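Local coordinates for putative dehydratase (PDB 2POZ), which is of unconfirmed function but belongs to the mandelate racemase/muconate lactonizing branch of the enolase superfamily and may act as a lyase, perhaps a dehydratase, at residues M288-K291 and K292-M296. Sequence-based numbering, arbitrary orientation.
Sequences METK and KICAM
K292 runs back along its own helix over the previous turn and passes between M288 and E289. Its CG is anti to the carbonyl carbon (chi1 -68°) and the chain is extended beyond it. This brings CE to 3.7 Å from M288 CG, where the two side chains cross at a slant, the selenium of M288, a selenomethionine, also near CE. I293 and C294 turn back the same way: I293 CD1 comes 4.3 Å from E289 CG, and C294 SG sits 4.1 Å from T290 CG2.

K292 NZ and E289 OE1 stay 4.7 Å apart, too far for a direct bond; one water donates to OE1 and accepts from NZ. Their salt bridges lie elsewhere, K292 NZ with E69 and E289 OE2 with R262. An alanine in place of K292 would probably cost E69 one of its cationic partners, break the water link to E289 and leave a gap beside M288.

Beneath run four i to i+4 backbone bonds, from K292 N to M288 O (2.8 Å) through A295 N to K291 O (2.9 Å). A second subunit packs its own A295 on K292. This is regular alpha-helix, the connection between strands 276-277 and 303-304 in a beta-alpha-beta unit of the enolase-superfamily barrel domain.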
loop_
_atom_site.group_PDB
_atom_site.type_symbol
_atom_site.label_atom_id
_atom_site.label_comp_id
_atom_site.label_asym_id
_atom_site.label_seq_id
_atom_site.Cartn_x
_atom_site.Cartn_y
_atom_site.Cartn_z
HETATM N N MSE A 288 32.957 -2.100 -10.949
HETATM C CA MSE A 288 31.849 -2.034 -11.896
HETATM C C MSE A 288 30.515 -2.198 -11.168
HETATM O O MSE A 288 29.561 -1.486 -11.464
HETATM C CB MSE A 288 32.006 -3.101 -12.982
HETATM C CG MSE A 288 30.844 -3.160 -13.981
HETATM SE SE MSE A 288 30.445 -1.466 -14.843
HETATM C CE MSE A 288 31.617 -1.634 -16.401
ATOM N N GLU A 289 30.448 -3.121 -10.212
ATOM C CA GLU A 289 29.214 -3.318 -9.459
ATOM C C GLU A 289 28.839 -1.998 -8.761
ATOM O O GLU A 289 27.676 -1.604 -8.740
ATOM C CB GLU A 289 29.398 -4.437 -8.429
ATOM C CG GLU A 289 28.160 -4.762 -7.587
ATOM C CD GLU A 289 26.986 -5.289 -8.417
ATOM O OE1 GLU A 289 27.214 -5.815 -9.531
ATOM O OE2 GLU A 289 25.835 -5.191 -7.940
ATOM N N THR A 290 29.826 -1.304 -8.206
ATOM C CA THR A 290 29.537 -0.046 -7.535
ATOM C C THR A 290 29.139 1.025 -8.548
ATOM O O THR A 290 28.281 1.859 -8.267
ATOM C CB THR A 290 30.731 0.423 -6.687
ATOM O OG1 THR A 290 31.009 -0.569 -5.688
ATOM C CG2 THR A 290 30.403 1.743 -5.979
ATOM N N LYS A 291 29.754 1.001 -9.730
ATOM C CA LYS A 291 29.378 1.961 -10.760
ATOM C C LYS A 291 27.896 1.712 -11.108
ATOM O O LYS A 291 27.123 2.662 -11.284
ATOM C CB LYS A 291 30.243 1.790 -12.014
ATOM C CG LYS A 291 29.804 2.672 -13.184
ATOM C CD LYS A 291 30.729 2.528 -14.394
ATOM C CE LYS A 291 30.183 3.302 -15.594
ATOM N NZ LYS A 291 29.901 4.740 -15.280
ATOM N N LYS A 292 27.507 0.439 -11.190
ATOM C CA LYS A 292 26.116 0.075 -11.492
ATOM C C LYS A 292 25.197 0.554 -10.372
ATOM O O LYS A 292 24.108 1.083 -10.627
ATOM C CB LYS A 292 25.980 -1.438 -11.651
ATOM C CG LYS A 292 26.693 -1.985 -12.887
ATOM C CD LYS A 292 26.735 -3.499 -12.889
ATOM C CE LYS A 292 27.288 -4.017 -14.206
ATOM N NZ LYS A 292 27.442 -5.491 -14.165
ATOM N N ILE A 293 25.632 0.357 -9.129
ATOM C CA ILE A 293 24.855 0.800 -7.981
ATOM C C ILE A 293 24.655 2.322 -8.050
ATOM O O ILE A 293 23.559 2.814 -7.821
ATOM C CB ILE A 293 25.565 0.421 -6.658
ATOM C CG1 ILE A 293 25.497 -1.094 -6.458
ATOM C CG2 ILE A 293 24.929 1.160 -5.468
ATOM C CD1 ILE A 293 26.294 -1.595 -5.282
ATOM N N CYS A 294 25.714 3.059 -8.380
ATOM C CA CYS A 294 25.623 4.513 -8.471
ATOM C C CYS A 294 24.683 4.936 -9.604
ATOM O O CYS A 294 23.945 5.909 -9.473
ATOM C CB CYS A 294 27.012 5.127 -8.699
ATOM S SG CYS A 294 28.171 4.887 -7.318
ATOM N N ALA A 295 24.720 4.209 -10.718
ATOM C CA ALA A 295 23.854 4.528 -11.849
ATOM C C ALA A 295 22.391 4.350 -11.431
ATOM O O ALA A 295 21.534 5.159 -11.781
ATOM C CB ALA A 295 24.187 3.625 -13.042
HETATM N N MSE A 296 22.114 3.290 -10.678
HETATM C CA MSE A 296 20.765 3.033 -10.185
HETATM C C MSE A 296 20.345 4.138 -9.224
HETATM O O MSE A 296 19.203 4.605 -9.241
HETATM C CB MSE A 296 20.699 1.703 -9.433
HETATM C CG MSE A 296 20.665 0.462 -10.294
HETATM SE SE MSE A 296 20.404 -1.118 -9.170
HETATM C CE MSE A 296 18.606 -0.780 -8.566
HETATM O O HOH W 1 29.147 -6.170 -11.595
#